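Local coordinates for 3-oxoacyl-[acyl-carrier protein] synthase (Thermus thermophilus, PDB 1UB7) that probably catalyses the first condensation of fatty acid synthesis, joining acetyl-CoA to malonyl-ACP to give 3-oxobutanoyl-ACP with loss of carbon dioxide, at residues A78-D83 and N276-S281; G112-L117 and T311-V316; E187-C192 and D199-K204; R220-A225 and L302-G307. All coordinates share one frame; numbering follows the deposited sequence.

Contact 1 of 4, residues A78-D83 and N276-S281; sequences ATNTPD and NTSTAS
Thr279 reaches across to Ala78 with every atom beyond its backbone. Its CB already lies 3.5 Å from Ala78 O. From there the side chain forks. OG1, placed between the backbone N and the carbonyl carbon (chi1 54°), donates a hydrogen bond of 3.0 Å to Ala78 O. The hydroxyl stands above the plane of that carbonyl, 45° out of it, rather than on a lone pair. CG2, the other branch, lies beside the Ala78 carbonyl and meets Ala78 CB at 4.1 Å and Asn80 ND2 at 4.0 Å. The contact ties the end of strand 72-78, in the N-terminal half of the thiolase-like fold, to the loop of the C-terminal half that carries Asn276, predicted to be catalytic with Cys110 and His246. In that loop Asn276 OD1 takes Ser278 N in the carbonyl plane at 2.8 Å, closing an Asx turn, and is also hydrogen-bonded to His246 NE2. Exchanging Thr279 for a valine would probably keep the methyl packing but deprive Ala78 O of its hydroxyl donor, with the loop less firmly fixed to the strand end. Asn80 ND2 and Ser278 OG lie 4.0 Å apart, joined not to each other but through Glu138, whose OE2 is hydrogen-bonded to both. At the other end of the same amide, Asn80 OD1 accepts from the backbone N of Gly109, next to Cys110, while on the strand side Thr79 OG1, also hydrogen-bonded to Ala137 O, receives Thr81 N at 3.1 Å in an ST turn.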
loop_
_atom_site.group_PDB
_atom_site.type_symbol
_atom_site.label_atom_id
_atom_site.label_comp_id
_atom_site.label_asym_id
_atom_site.label_seq_id
_atom_site.Cartn_x
_atom_site.Cartn_y
_atom_site.Cartn_z
ATOM N N ALA A 78 -5.402 -3.180 -4.120
ATOM C CA ALA A 78 -5.470 -1.731 -4.244
ATOM C C ALA A 78 -6.840 -1.353 -3.714
ATOM O O ALA A 78 -7.864 -1.756 -4.275
ATOM C CB ALA A 78 -5.325 -1.309 -5.685
ATOM N N THR A 79 -6.855 -0.616 -2.613
ATOM C CA THR A 79 -8.103 -0.188 -1.998
ATOM C C THR A 79 -7.853 1.068 -1.191
ATOM O O THR A 79 -6.704 1.429 -0.935
ATOM C CB THR A 79 -8.661 -1.273 -1.041
ATOM O OG1 THR A 79 -9.952 -0.868 -0.555
ATOM C CG2 THR A 79 -7.705 -1.490 0.151
ATOM N N ASN A 80 -8.935 1.728 -0.796
ATOM C CA ASN A 80 -8.848 2.932 0.029
ATOM C C ASN A 80 -9.846 2.787 1.175
ATOM O O ASN A 80 -10.055 3.706 1.966
ATOM C CB ASN A 80 -9.142 4.178 -0.809
ATOM C CG ASN A 80 -8.078 4.429 -1.876
ATOM O OD1 ASN A 80 -6.981 4.923 -1.584
ATOM N ND2 ASN A 80 -8.395 4.077 -3.114
ATOM N N THR A 81 -10.471 1.611 1.248
ATOM C CA THR A 81 -11.418 1.312 2.309
ATOM C C THR A 81 -11.152 -0.086 2.864
ATOM O O THR A 81 -12.054 -0.913 2.919
ATOM C CB THR A 81 -12.911 1.395 1.828
ATOM O OG1 THR A 81 -13.125 0.517 0.718
ATOM C CG2 THR A 81 -13.267 2.835 1.421
ATOM N N PRO A 82 -9.909 -0.360 3.309
ATOM C CA PRO A 82 -9.602 -1.688 3.851
ATOM C C PRO A 82 -10.394 -1.991 5.133
ATOM O O PRO A 82 -10.762 -1.078 5.884
ATOM C CB PRO A 82 -8.098 -1.615 4.094
ATOM C CG PRO A 82 -7.922 -0.188 4.522
ATOM C CD PRO A 82 -8.781 0.567 3.528
ATOM N N ASP A 83 -10.675 -3.270 5.364
ATOM C CA ASP A 83 -11.406 -3.681 6.555
ATOM C C ASP A 83 -10.764 -3.132 7.817
ATOM O O ASP A 83 -11.454 -2.621 8.695
ATOM C CB ASP A 83 -11.460 -5.206 6.643
ATOM C CG ASP A 83 -12.327 -5.817 5.569
ATOM O OD1 ASP A 83 -12.504 -5.185 4.505
ATOM O OD2 ASP A 83 -12.822 -6.940 5.786
ATOM N N ASN A 276 -19.180 5.103 -9.542
ATOM C CA ASN A 276 -17.727 5.153 -9.412
ATOM C C ASN A 276 -17.280 4.092 -8.407
ATOM O O ASN A 276 -17.424 4.279 -7.204
ATOM C CB ASN A 276 -17.288 6.541 -8.917
ATOM C CG ASN A 276 -15.774 6.754 -8.993
ATOM O OD1 ASN A 276 -14.983 5.848 -8.727
ATOM N ND2 ASN A 276 -15.371 7.969 -9.337
ATOM N N THR A 277 -16.742 2.982 -8.900
ATOM C CA THR A 277 -16.267 1.916 -8.016
ATOM C C THR A 277 -14.786 2.039 -7.707
ATOM O O THR A 277 -14.148 1.076 -7.298
ATOM C CB THR A 277 -16.487 0.539 -8.616
ATOM O OG1 THR A 277 -15.757 0.438 -9.847
ATOM C CG2 THR A 277 -17.966 0.302 -8.839
ATOM N N SER A 278 -14.238 3.221 -7.935
ATOM C CA SER A 278 -12.850 3.485 -7.622
ATOM C C SER A 278 -11.881 2.494 -8.249
ATOM O O SER A 278 -11.895 2.286 -9.457
ATOM C CB SER A 278 -12.687 3.490 -6.106
ATOM O OG SER A 278 -11.380 3.866 -5.738
ATOM N N THR A 279 -11.032 1.890 -7.426
ATOM C CA THR A 279 -10.046 0.928 -7.925
ATOM C C THR A 279 -10.631 -0.254 -8.706
ATOM O O THR A 279 -9.948 -0.824 -9.553
ATOM C CB THR A 279 -9.172 0.367 -6.772
ATOM O OG1 THR A 279 -10.012 -0.164 -5.735
ATOM C CG2 THR A 279 -8.283 1.465 -6.199
ATOM N N ALA A 280 -11.884 -0.621 -8.435
ATOM C CA ALA A 280 -12.516 -1.739 -9.140
ATOM C C ALA A 280 -13.042 -1.340 -10.507
ATOM O O ALA A 280 -13.386 -2.185 -11.332
ATOM C CB ALA A 280 -13.667 -2.305 -8.304
ATOM N N SER A 281 -13.080 -0.040 -10.743
ATOM C CA SER A 281 -13.621 0.525 -11.964
ATOM C C SER A 281 -13.119 -0.088 -13.269
ATOM O O SER A 281 -13.899 -0.602 -14.081
ATOM C CB SER A 281 -13.355 2.026 -11.948
ATOM O OG SER A 281 -14.175 2.686 -12.878
#

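Contact 2 of 4, residues G112-L117 and T311-V316; sequences GWIYAL and TWAAAV
Tyr115 and Ile114, adjacent on the helix, straddle Ala313 of the strand in different ways. The tyrosine ring turns its edge to the strand: Trp312 O lies in the ring plane 3.7 Å from Tyr115 CE1, and Ala313 CB sits near that plane too, 3.8 Å from the same carbon. Further out the ring crosses Thr311 obliquely, and Thr311 CG2 comes within 3.2 Å of Tyr115 OH. That methyl is brought there by its position anti to the backbone N of Thr311, while OG1, beside the backbone N, bonds to Ala308 O. Ile114 points toward the strand and splits its branches. Its CG2 rests 3.8 Å from Ala313 CB and 4.2 Å from Ala315 CB, whereas the extended arm (chi2 -180°) carries CD1 to 3.7 Å from Ala313 O. Alanines under the helix let the axes approach to 7.8 Å, crossing at 52°. Helix 112-125, just after Cys110, is thus laid on one face of the C-terminal sheet, consistent with the buried helical layer between the two sheets of the thiolase fold; Ile282 of helix 281-292 adjoins Ile114 there. Tyr115 OH makes weak hydrogen bonds beyond the contact, with Gly179 O and with Ala103 N of the second subunit, so this ring spans from the core to the dimer interface. Between helix and strand themselves no hydrogen bond forms: the junction depends on the fit of methyl groups and a ring edge, with the strand's backbone polar groups given over to its sheet neighbours.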
loop_
_atom_site.group_PDB
_atom_site.type_symbol
_atom_site.label_atom_id
_atom_site.label_comp_id
_atom_site.label_asym_id
_atom_site.label_seq_id
_atom_site.Cartn_x
_atom_site.Cartn_y
_atom_site.Cartn_z
ATOM N N GLY A 112 -5.204 3.394 -7.826
ATOM C CA GLY A 112 -4.532 2.299 -7.141
ATOM C C GLY A 112 -4.349 0.980 -7.882
ATOM O O GLY A 112 -3.306 0.323 -7.728
ATOM N N TRP A 113 -5.341 0.592 -8.688
ATOM C CA TRP A 113 -5.271 -0.666 -9.418
ATOM C C TRP A 113 -4.220 -0.667 -10.515
ATOM O O TRP A 113 -3.501 -1.666 -10.695
ATOM C CB TRP A 113 -6.628 -1.023 -10.015
ATOM C CG TRP A 113 -6.686 -2.457 -10.459
ATOM C CD1 TRP A 113 -6.655 -3.548 -9.662
ATOM C CD2 TRP A 113 -6.789 -2.945 -11.807
ATOM N NE1 TRP A 113 -6.738 -4.694 -10.415
ATOM C CE2 TRP A 113 -6.825 -4.352 -11.737
ATOM C CE3 TRP A 113 -6.856 -2.328 -13.065
ATOM C CZ2 TRP A 113 -6.931 -5.159 -12.872
ATOM C CZ3 TRP A 113 -6.959 -3.129 -14.198
ATOM C CH2 TRP A 113 -6.997 -4.535 -14.089
ATOM N N ILE A 114 -4.139 0.435 -11.259
ATOM C CA ILE A 114 -3.140 0.549 -12.319
ATOM C C ILE A 114 -1.765 0.612 -11.646
ATOM O O ILE A 114 -0.779 0.075 -12.173
ATOM C CB ILE A 114 -3.351 1.806 -13.168
ATOM C CG1 ILE A 114 -4.736 1.777 -13.811
ATOM C CG2 ILE A 114 -2.312 1.859 -14.257
ATOM C CD1 ILE A 114 -5.021 2.992 -14.676
ATOM N N TYR A 115 -1.710 1.296 -10.501
ATOM C CA TYR A 115 -0.487 1.387 -9.708
ATOM C C TYR A 115 -0.092 -0.057 -9.347
ATOM O O TYR A 115 1.064 -0.459 -9.495
ATOM C CB TYR A 115 -0.757 2.182 -8.429
ATOM C CG TYR A 115 -0.285 3.609 -8.480
ATOM C CD1 TYR A 115 -0.691 4.467 -9.510
ATOM C CD2 TYR A 115 0.597 4.105 -7.517
ATOM C CE1 TYR A 115 -0.226 5.782 -9.578
ATOM C CE2 TYR A 115 1.070 5.421 -7.577
ATOM C CZ TYR A 115 0.650 6.251 -8.610
ATOM O OH TYR A 115 1.086 7.548 -8.660
ATOM N N ALA A 116 -1.070 -0.846 -8.899
ATOM C CA ALA A 116 -0.803 -2.245 -8.535
ATOM C C ALA A 116 -0.329 -3.087 -9.727
ATOM O O ALA A 116 0.481 -4.005 -9.569
ATOM C CB ALA A 116 -2.049 -2.881 -7.923
ATOM N N LEU A 117 -0.850 -2.787 -10.914
ATOM C CA LEU A 117 -0.468 -3.533 -12.105
ATOM C C LEU A 117 0.990 -3.243 -12.405
ATOM O O LEU A 117 1.752 -4.151 -12.746
ATOM C CB LEU A 117 -1.352 -3.149 -13.316
ATOM C CG LEU A 117 -2.840 -3.557 -13.277
ATOM C CD1 LEU A 117 -3.569 -3.011 -14.497
ATOM C CD2 LEU A 117 -2.963 -5.084 -13.230
ATOM N N THR A 311 -3.502 11.790 -7.659
ATOM C CA THR A 311 -2.823 10.674 -8.304
ATOM C C THR A 311 -3.449 10.413 -9.667
ATOM O O THR A 311 -4.644 10.638 -9.882
ATOM C CB THR A 311 -2.960 9.359 -7.456
ATOM O OG1 THR A 311 -2.730 9.646 -6.072
ATOM C CG2 THR A 311 -1.944 8.295 -7.914
ATOM N N TRP A 312 -2.634 9.921 -10.585
ATOM C CA TRP A 312 -3.102 9.604 -11.923
ATOM C C TRP A 312 -2.186 8.512 -12.471
ATOM O O TRP A 312 -1.025 8.394 -12.054
ATOM C CB TRP A 312 -3.050 10.864 -12.804
ATOM C CG TRP A 312 -1.658 11.386 -13.082
ATOM C CD1 TRP A 312 -0.807 10.983 -14.087
ATOM C CD2 TRP A 312 -0.953 12.387 -12.339
ATOM N NE1 TRP A 312 0.383 11.674 -14.011
ATOM C CE2 TRP A 312 0.325 12.540 -12.947
ATOM C CE3 TRP A 312 -1.268 13.167 -11.217
ATOM C CZ2 TRP A 312 1.291 13.452 -12.463
ATOM C CZ3 TRP A 312 -0.307 14.076 -10.733
ATOM C CH2 TRP A 312 0.959 14.207 -11.359
ATOM N N ALA A 313 -2.708 7.712 -13.395
ATOM C CA ALA A 313 -1.929 6.639 -13.987
ATOM C C ALA A 313 -2.555 6.180 -15.289
ATOM O O ALA A 313 -3.747 6.369 -15.517
ATOM C CB ALA A 313 -1.839 5.470 -13.025
ATOM N N ALA A 314 -1.735 5.567 -16.133
ATOM C CA ALA A 314 -2.177 5.070 -17.416
ATOM C C ALA A 314 -1.247 3.950 -17.865
ATOM O O ALA A 314 -0.053 3.948 -17.551
ATOM C CB ALA A 314 -2.169 6.195 -18.439
ATOM N N ALA A 315 -1.797 2.998 -18.612
ATOM C CA ALA A 315 -1.011 1.879 -19.099
ATOM C C ALA A 315 -1.497 1.371 -20.455
ATOM O O ALA A 315 -2.669 1.509 -20.816
ATOM C CB ALA A 315 -1.049 0.750 -18.075
ATOM N N VAL A 316 -0.568 0.797 -21.209
ATOM C CA VAL A 316 -0.860 0.230 -22.507
ATOM C C VAL A 316 -0.453 -1.227 -22.380
ATOM O O VAL A 316 0.692 -1.541 -22.027
ATOM C CB VAL A 316 -0.049 0.917 -23.632
ATOM C CG1 VAL A 316 -0.081 0.066 -24.900
ATOM C CG2 VAL A 316 -0.631 2.296 -23.915
#

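Contact 3 of 4, residues E187-C192 and D199-K204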
loop_
_atom_site.group_PDB
_atom_site.type_symbol
_atom_site.label_atom_id
_atom_site.label_comp_id
_atom_site.label_asym_id
_atom_site.label_seq_id
_atom_site.Cartn_x
_atom_site.Cartn_y
_atom_site.Cartn_z
ATOM N N GLU A 187 -8.316 18.756 -2.301
ATOM C CA GLU A 187 -9.366 18.595 -3.315
ATOM C C GLU A 187 -10.208 17.322 -3.206
ATOM O O GLU A 187 -11.320 17.258 -3.735
ATOM C CB GLU A 187 -8.735 18.658 -4.707
ATOM C CG GLU A 187 -7.771 19.817 -4.871
ATOM C CD GLU A 187 -8.464 21.169 -4.824
ATOM O OE1 GLU A 187 -9.490 21.299 -4.116
ATOM O OE2 GLU A 187 -7.967 22.107 -5.488
ATOM N N LEU A 188 -9.671 16.309 -2.534
ATOM C CA LEU A 188 -10.369 15.039 -2.356
ATOM C C LEU A 188 -9.708 14.292 -1.198
ATOM O O LEU A 188 -8.496 14.069 -1.214
ATOM C CB LEU A 188 -10.295 14.209 -3.650
ATOM C CG LEU A 188 -10.970 12.830 -3.698
ATOM C CD1 LEU A 188 -12.441 12.924 -3.295
ATOM C CD2 LEU A 188 -10.832 12.266 -5.100
ATOM N N TYR A 189 -10.504 13.914 -0.195
ATOM C CA TYR A 189 -9.975 13.215 0.975
ATOM C C TYR A 189 -11.016 12.695 1.983
ATOM O O TYR A 189 -12.218 12.949 1.876
ATOM C CB TYR A 189 -8.993 14.142 1.713
ATOM C CG TYR A 189 -9.626 15.425 2.226
ATOM C CD1 TYR A 189 -10.534 15.403 3.293
ATOM C CD2 TYR A 189 -9.356 16.655 1.617
ATOM C CE1 TYR A 189 -11.159 16.565 3.736
ATOM C CE2 TYR A 189 -9.977 17.826 2.053
ATOM C CZ TYR A 189 -10.879 17.772 3.113
ATOM O OH TYR A 189 -11.509 18.916 3.547
ATOM N N HIS A 190 -10.502 11.959 2.962
ATOM C CA HIS A 190 -11.257 11.390 4.073
ATOM C C HIS A 190 -10.181 10.991 5.088
ATOM O O HIS A 190 -9.460 10.002 4.899
ATOM C CB HIS A 190 -12.065 10.156 3.648
ATOM C CG HIS A 190 -12.772 9.478 4.786
ATOM N ND1 HIS A 190 -12.101 8.812 5.791
ATOM C CD2 HIS A 190 -14.089 9.387 5.092
ATOM C CE1 HIS A 190 -12.972 8.341 6.664
ATOM N NE2 HIS A 190 -14.186 8.676 6.264
ATOM N N ALA A 191 -10.058 11.778 6.151
ATOM C CA ALA A 191 -9.054 11.521 7.175
ATOM C C ALA A 191 -9.079 10.089 7.705
ATOM O O ALA A 191 -9.964 9.291 7.370
ATOM C CB ALA A 191 -9.236 12.503 8.328
ATOM N N CYS A 192 -8.079 9.773 8.521
ATOM C CA CYS A 192 -7.965 8.461 9.152
ATOM C C CYS A 192 -7.331 8.632 10.527
ATOM O O CYS A 192 -7.967 8.384 11.546
ATOM C CB CYS A 192 -7.113 7.506 8.311
ATOM S SG CYS A 192 -6.947 5.859 9.066
ATOM N N ASP A 199 -1.002 21.437 4.207
ATOM C CA ASP A 199 -1.206 22.845 3.864
ATOM C C ASP A 199 -2.088 23.541 4.902
ATOM O O ASP A 199 -2.176 24.771 4.933
ATOM C CB ASP A 199 -1.826 23.003 2.461
ATOM C CG ASP A 199 -3.149 22.263 2.305
ATOM O OD1 ASP A 199 -3.983 22.293 3.233
ATOM O OD2 ASP A 199 -3.362 21.661 1.232
ATOM N N GLY A 200 -2.732 22.746 5.756
ATOM C CA GLY A 200 -3.592 23.304 6.785
ATOM C C GLY A 200 -5.060 22.956 6.620
ATOM O O GLY A 200 -5.853 23.146 7.540
ATOM N N THR A 201 -5.430 22.449 5.446
ATOM C CA THR A 201 -6.813 22.076 5.173
ATOM C C THR A 201 -7.300 21.027 6.182
ATOM O O THR A 201 -6.869 19.875 6.165
ATOM C CB THR A 201 -6.958 21.509 3.738
ATOM O OG1 THR A 201 -6.470 22.466 2.783
ATOM C CG2 THR A 201 -8.416 21.195 3.439
ATOM N N SER A 202 -8.198 21.436 7.068
ATOM C CA SER A 202 -8.727 20.530 8.078
ATOM C C SER A 202 -9.605 19.453 7.438
ATOM O O SER A 202 -10.207 19.676 6.388
ATOM C CB SER A 202 -9.535 21.323 9.114
ATOM O OG SER A 202 -9.951 20.509 10.201
ATOM N N MET A 203 -9.671 18.286 8.075
ATOM C CA MET A 203 -10.479 17.172 7.581
ATOM C C MET A 203 -11.588 16.792 8.574
ATOM O O MET A 203 -11.387 16.826 9.792
ATOM C CB MET A 203 -9.592 15.945 7.306
ATOM C CG MET A 203 -8.597 16.106 6.149
ATOM S SD MET A 203 -7.656 14.586 5.761
ATOM C CE MET A 203 -6.180 14.833 6.753
ATOM N N LYS A 204 -12.755 16.436 8.039
ATOM C CA LYS A 204 -13.908 16.034 8.852
ATOM C C LYS A 204 -14.080 14.515 8.726
ATOM O O LYS A 204 -13.432 13.883 7.881
ATOM C CB LYS A 204 -15.171 16.764 8.371
ATOM C CG LYS A 204 -16.349 16.755 9.350
ATOM C CD LYS A 204 -17.272 15.552 9.166
ATOM C CE LYS A 204 -18.530 15.678 10.030
ATOM N NZ LYS A 204 -19.565 14.632 9.760
#
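Two donors of Thr201, the residue whose methyl leans on Tyr189, grip Asp199 OD1. The backbone N of Thr201 meets that oxygen at 2.6 Å, nearly along the C-O axis, in an Asx turn, and Thr201 OG1 donates to it from the syn side, 31° out of the carboxylate plane. With the hydroxyl so engaged, the other branch, CG2, is turned to Tyr189, 3.8 Å from its OH. The same phenol oxygen lies 3.2 Å from Ser202 O. Strand 188-191 and strand 208-209 form a small antiparallel sheet, and segment 199-204 belongs to the connection between them, folded back over the first strand; His190 and Ala191 also pair antiparallel with a strand of the second subunit, which places this contact at the dimer interface. Met203 and Tyr189 carry most of the packing. Met203 CG stands over one face of the Tyr189 ring, a CH-pi contact 3.9 Å from the centroid, and Met203 SD makes a Met-aromatic contact at 4.5 Å, approaching obliquely. The same sulfur lies 3.7 Å from Ala191 CB. Nearer the backbone, Met203 CB touches Ala191 CB at 3.6 Å. Beyond the two segments, Tyr208 meets the Tyr189 ring with planes about 40° apart, and Ala84 of the second subunit packs on Met203.

Contact 4 of 4, residues R220-A225 and L302-G307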
loop_
_atom_site.group_PDB
_atom_site.type_symbol
_atom_site.label_atom_id
_atom_site.label_comp_id
_atom_site.label_asym_id
_atom_site.label_seq_id
_atom_site.Cartn_x
_atom_site.Cartn_y
_atom_site.Cartn_z
ATOM N N ARG A 220 -7.584 17.056 -18.119
ATOM C CA ARG A 220 -6.233 17.314 -18.603
ATOM C C ARG A 220 -5.276 16.163 -18.349
ATOM O O ARG A 220 -4.473 15.798 -19.216
ATOM C CB ARG A 220 -5.680 18.589 -17.969
ATOM C CG ARG A 220 -6.310 19.853 -18.532
ATOM C CD ARG A 220 -5.909 21.084 -17.745
ATOM N NE ARG A 220 -6.569 22.278 -18.259
ATOM C CZ ARG A 220 -6.751 23.387 -17.552
ATOM N NH1 ARG A 220 -6.321 23.451 -16.298
ATOM N NH2 ARG A 220 -7.366 24.429 -18.097
ATOM N N VAL A 221 -5.358 15.585 -17.158
ATOM C CA VAL A 221 -4.476 14.480 -16.829
ATOM C C VAL A 221 -4.802 13.274 -17.712
ATOM O O VAL A 221 -3.934 12.776 -18.438
ATOM C CB VAL A 221 -4.573 14.119 -15.308
ATOM C CG1 VAL A 221 -5.309 12.798 -15.089
ATOM C CG2 VAL A 221 -3.178 14.062 -14.711
ATOM N N MET A 222 -6.053 12.826 -17.677
ATOM C CA MET A 222 -6.464 11.675 -18.474
ATOM C C MET A 222 -5.920 11.761 -19.891
ATOM O O MET A 222 -5.429 10.775 -20.443
ATOM C CB MET A 222 -7.987 11.571 -18.525
ATOM C CG MET A 222 -8.589 10.724 -17.426
ATOM S SD MET A 222 -10.382 10.682 -17.527
ATOM C CE MET A 222 -10.632 9.771 -19.090
ATOM N N ASN A 223 -5.991 12.954 -20.468
ATOM C CA ASN A 223 -5.528 13.156 -21.825
ATOM C C ASN A 223 -4.011 13.074 -22.014
ATOM O O ASN A 223 -3.533 12.340 -22.889
ATOM C CB ASN A 223 -6.059 14.487 -22.347
ATOM C CG ASN A 223 -6.166 14.504 -23.851
ATOM O OD1 ASN A 223 -5.185 14.747 -24.556
ATOM N ND2 ASN A 223 -7.361 14.211 -24.355
ATOM N N THR A 224 -3.258 13.820 -21.205
ATOM C CA THR A 224 -1.789 13.821 -21.294
ATOM C C THR A 224 -1.239 12.413 -21.090
ATOM O O THR A 224 -0.497 11.882 -21.926
ATOM C CB THR A 224 -1.149 14.739 -20.215
ATOM O OG1 THR A 224 -1.619 16.081 -20.385
ATOM C CG2 THR A 224 0.382 14.724 -20.324
ATOM N N ALA A 225 -1.622 11.823 -19.962
ATOM C CA ALA A 225 -1.198 10.479 -19.587
ATOM C C ALA A 225 -1.432 9.494 -20.715
ATOM O O ALA A 225 -0.522 8.759 -21.114
ATOM C CB ALA A 225 -1.955 10.025 -18.344
ATOM N N LEU A 302 -5.752 0.540 -23.654
ATOM C CA LEU A 302 -5.209 1.606 -22.849
ATOM C C LEU A 302 -6.052 1.773 -21.621
ATOM O O LEU A 302 -7.281 1.834 -21.709
ATOM C CB LEU A 302 -5.180 2.931 -23.599
ATOM C CG LEU A 302 -4.732 4.020 -22.622
ATOM C CD1 LEU A 302 -3.699 4.877 -23.289
ATOM C CD2 LEU A 302 -5.949 4.832 -22.104
ATOM N N LEU A 303 -5.374 1.856 -20.477
ATOM C CA LEU A 303 -6.020 2.034 -19.186
ATOM C C LEU A 303 -5.538 3.384 -18.673
ATOM O O LEU A 303 -4.362 3.730 -18.842
ATOM C CB LEU A 303 -5.592 0.933 -18.207
ATOM C CG LEU A 303 -5.664 -0.527 -18.665
ATOM C CD1 LEU A 303 -5.107 -1.434 -17.575
ATOM C CD2 LEU A 303 -7.109 -0.904 -18.978
ATOM N N VAL A 304 -6.434 4.140 -18.043
ATOM C CA VAL A 304 -6.068 5.438 -17.528
ATOM C C VAL A 304 -6.983 5.782 -16.360
ATOM O O VAL A 304 -8.171 5.464 -16.388
ATOM C CB VAL A 304 -6.168 6.524 -18.653
ATOM C CG1 VAL A 304 -7.599 6.619 -19.175
ATOM C CG2 VAL A 304 -5.707 7.879 -18.128
ATOM N N SER A 305 -6.425 6.418 -15.326
ATOM C CA SER A 305 -7.211 6.792 -14.149
ATOM C C SER A 305 -6.633 8.009 -13.423
ATOM O O SER A 305 -5.454 8.331 -13.550
ATOM C CB SER A 305 -7.318 5.606 -13.175
ATOM O OG SER A 305 -8.061 5.949 -12.010
ATOM N N PHE A 306 -7.492 8.673 -12.663
ATOM C CA PHE A 306 -7.144 9.870 -11.909
ATOM C C PHE A 306 -7.862 9.721 -10.580
ATOM O O PHE A 306 -8.807 8.943 -10.484
ATOM C CB PHE A 306 -7.702 11.115 -12.606
ATOM C CG PHE A 306 -9.211 11.102 -12.738
ATOM C CD1 PHE A 306 -9.829 10.498 -13.839
ATOM C CD2 PHE A 306 -10.020 11.631 -11.725
ATOM C CE1 PHE A 306 -11.237 10.417 -13.931
ATOM C CE2 PHE A 306 -11.428 11.553 -11.805
ATOM C CZ PHE A 306 -12.033 10.944 -12.910
ATOM N N GLY A 307 -7.447 10.474 -9.568
ATOM C CA GLY A 307 -8.117 10.371 -8.287
ATOM C C GLY A 307 -7.450 11.127 -7.158
ATOM O O GLY A 307 -6.585 11.989 -7.390
#
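A sulfur set against an aromatic ring marks this helix-strand contact: Met222 SD lies 3.7 Å from Phe306 CE1 and 4.7 Å from the ring centroid, in a Met-aromatic approach 66° off the ring normal. The methionine chain runs out extended to SD and bends at chi3, and on the way its CG passes 3.8 Å from Phe306 CD1. Phe306 has its CG between the backbone N and the carbonyl carbon, which sets the ring beside the Met222 chain while CB stays close to the helix, 3.8 Å from Val221 CG1. Two residues earlier on the strand, with one facing the other way between them, the side chain of Val304 crosses that of Met222 at about a right angle. Val304 CG2, anti to the backbone N, presses on helix backbone as well as side chain, 3.7 Å from Met222 O and 4.3 Å from Ala225 CB. Trimming Met222 to an alanine would probably open a gap beside CD1 and CE1 of Phe306 and leave that ring freer to shift. The ring of Phe306 also meets that of His246, a predicted active-site residue, with planes about 55° apart. Pro245, directly before that histidine, touches both Met222 and Val304. The axes of the two segments run 8.1 Å apart at 149°, roughly antiparallel, and no hydrogen bond links them. A helix packed by its apolar side along a strand in this way is the outer layer of the C-terminal half of the thiolase-like fold, here helix 211-233 covering strand 300-307 beside the predicted active-site His246.

How the contacts relate
Contacts 2 and 4 share the C-terminal sheet, their centres about 9 Å apart: strands 300-307 and 311-318 are consecutive and antiparallel neighbours, with helix 112-125 on one face and helix 211-233 on the other. Contact 1 touches contact 2 where Ala78 and Thr279 pack on Gly112 and Trp113, their centres about 13 Å apart. Contact 3 lies outermost, about 23 Å centre to centre from contacts 2 and 4, though Leu188 just reaches Gly307. Along the chain, contacts 1 and 2 interlock, drawing both halves of the fold around the predicted catalytic residues; contact 3 closes before contact 4 opens, and both fall between the segments of contact 2. Contacts 1, 2 and 3 also reach the second subunit.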